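PDB 5M1T: MucR Phosphodiesterase from Pseudomonas aeruginosa, which belongs to the EAL-domain phosphodiesterase family and holds two magnesium ions beside a bound C2E ligand in this structure. Local coordinates for residues A[224-229]-A[255-260]. Sequence-based numbering, arbitrary orientation.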
loop_
_atom_site.group_PDB
_atom_site.type_symbol
_atom_site.label_atom_id
_atom_site.label_comp_id
_atom_site.label_asym_id
_atom_site.label_seq_id
_atom_site.Cartn_x
_atom_site.Cartn_y
_atom_site.Cartn_z
ATOM N N ALA A 224 -7.833 16.784 28.906
ATOM C CA ALA A 224 -8.997 15.954 28.713
ATOM C C ALA A 224 -8.762 14.987 27.552
ATOM O O ALA A 224 -9.101 13.792 27.631
ATOM C CB ALA A 224 -10.248 16.801 28.492
ATOM N N ILE A 225 -8.139 15.479 26.491
ATOM C CA ILE A 225 -7.908 14.662 25.304
ATOM C C ILE A 225 -6.961 13.525 25.662
ATOM O O ILE A 225 -7.218 12.360 25.313
ATOM C CB ILE A 225 -7.321 15.488 24.147
ATOM C CG1 ILE A 225 -8.315 16.560 23.707
ATOM C CG2 ILE A 225 -6.891 14.591 22.982
ATOM C CD1 ILE A 225 -7.708 17.589 22.759
ATOM N N VAL A 226 -5.890 13.856 26.380
ATOM C CA VAL A 226 -4.941 12.824 26.797
ATOM C C VAL A 226 -5.633 11.791 27.694
ATOM O O VAL A 226 -5.414 10.581 27.568
ATOM C CB VAL A 226 -3.722 13.442 27.503
ATOM C CG1 VAL A 226 -2.864 12.387 28.203
ATOM C CG2 VAL A 226 -2.889 14.184 26.469
ATOM N N SER A 227 -6.484 12.255 28.594
ATOM C CA SER A 227 -7.185 11.347 29.470
ATOM C C SER A 227 -8.091 10.431 28.688
ATOM O O SER A 227 -8.196 9.254 28.998
ATOM C CB SER A 227 -8.004 12.142 30.491
ATOM O OG SER A 227 -7.101 12.917 31.295
ATOM N N ALA A 228 -8.756 10.973 27.669
ATOM C CA ALA A 228 -9.633 10.177 26.829
ATOM C C ALA A 228 -8.838 9.076 26.089
ATOM O O ALA A 228 -9.303 7.945 25.991
ATOM C CB ALA A 228 -10.351 11.063 25.848
ATOM N N ILE A 229 -7.648 9.412 25.577
ATOM C CA ILE A 229 -6.824 8.416 24.857
ATOM C C ILE A 229 -6.448 7.255 25.803
ATOM O O ILE A 229 -6.582 6.074 25.463
ATOM C CB ILE A 229 -5.559 9.072 24.244
ATOM C CG1 ILE A 229 -5.977 10.016 23.111
ATOM C CG2 ILE A 229 -4.619 8.004 23.685
ATOM C CD1 ILE A 229 -4.917 10.941 22.581
ATOM N N THR A 255 1.843 9.473 34.550
ATOM C CA THR A 255 1.902 8.259 35.350
ATOM C C THR A 255 0.603 8.080 36.149
ATOM O O THR A 255 -0.004 6.993 36.156
ATOM C CB THR A 255 3.167 8.255 36.234
ATOM O OG1 THR A 255 4.325 8.160 35.371
ATOM C CG2 THR A 255 3.177 7.059 37.219
ATOM N N ARG A 256 0.159 9.156 36.792
ATOM C CA ARG A 256 -1.055 9.123 37.584
ATOM C C ARG A 256 -2.275 8.782 36.741
ATOM O O ARG A 256 -3.194 8.127 37.230
ATOM C CB ARG A 256 -1.270 10.448 38.330
ATOM C CG ARG A 256 -2.508 10.434 39.215
ATOM C CD ARG A 256 -2.558 11.561 40.223
ATOM N NE ARG A 256 -1.938 12.812 39.769
ATOM C CZ ARG A 256 -2.547 13.792 39.102
ATOM N NH1 ARG A 256 -3.817 13.698 38.712
ATOM N NH2 ARG A 256 -1.849 14.872 38.776
ATOM N N LEU A 257 -2.280 9.207 35.479
ATOM C CA LEU A 257 -3.368 8.862 34.564
ATOM C C LEU A 257 -3.415 7.379 34.269
ATOM O O LEU A 257 -4.448 6.830 33.948
ATOM C CB LEU A 257 -3.208 9.576 33.222
ATOM C CG LEU A 257 -3.599 11.039 33.083
ATOM C CD1 LEU A 257 -3.769 11.317 31.592
ATOM C CD2 LEU A 257 -4.863 11.352 33.863
ATOM N N GLY A 258 -2.263 6.741 34.318
ATOM C CA GLY A 258 -2.191 5.329 34.085
ATOM C C GLY A 258 -1.600 4.977 32.738
ATOM O O GLY A 258 -1.888 3.922 32.235
ATOM N N CYS A 259 -0.758 5.831 32.159
ATOM C CA CYS A 259 -0.041 5.461 30.936
ATOM C C CYS A 259 0.841 4.250 31.247
ATOM O O CYS A 259 1.407 4.171 32.325
ATOM C CB CYS A 259 0.822 6.612 30.407
ATOM S SG CYS A 259 -0.117 8.001 29.760
ATOM N N ASN A 260 0.961 3.327 30.306
ATOM C CA ASN A 260 1.745 2.128 30.535
ATOM C C ASN A 260 3.212 2.488 30.408
ATOM O O ASN A 260 4.013 2.164 31.292
ATOM C CB ASN A 260 1.320 1.012 29.573
ATOM C CG ASN A 260 -0.170 0.681 29.710
ATOM O OD1 ASN A 260 -1.033 1.180 28.955
ATOM N ND2 ASN A 260 -0.492 -0.117 30.730
#
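L257 reaches across to helix 220-236 and sets CD1 against V226 and both CD1 and CD2 against the hydroxyl of S227. CD1 of L257 lies 3.7 Å from CG1 of V226, an apolar methyl-to-methyl contact in which the two side chains cross at about a right angle. The same L257 CD1 is also 3.7 Å from OG of S227, and L257 CD2 stands equally near that oxygen, so the hydroxyl faces the forked end of the leucine. CG1 of V226 is turned anti to its own backbone N (chi1 168°), which brings this methyl to the leucine. S227 instead holds OG beside its backbone N (chi1 -62°), where the oxygen hydrogen-bonds to the carbonyl O of A223, one turn earlier in the helix; toward L257 it offers only van der Waals contact. Of the two backbones, CA of S227 and CA of L257 come nearest, at 6.8 Å. The buried V226 side chain also touches I208 of strand 205-208, F212 of helix 210-214 and L216, linking the contact to apolar packing against the barrel wall. Helix 248-257 ends in a Schellman motif in which G258 takes positive phi, and the chain turns through C259, packed on A242, into strand 261-263. The contact thus joins two neighbouring outer helices of the EAL domain's barrel, with the V226 side chain about 13 Å from a magnesium ion. With no hydrogen bond or salt bridge across it and just 118 Å² buried, the junction probably rests on van der Waals packing and modest shielding of the leucine methyls from water.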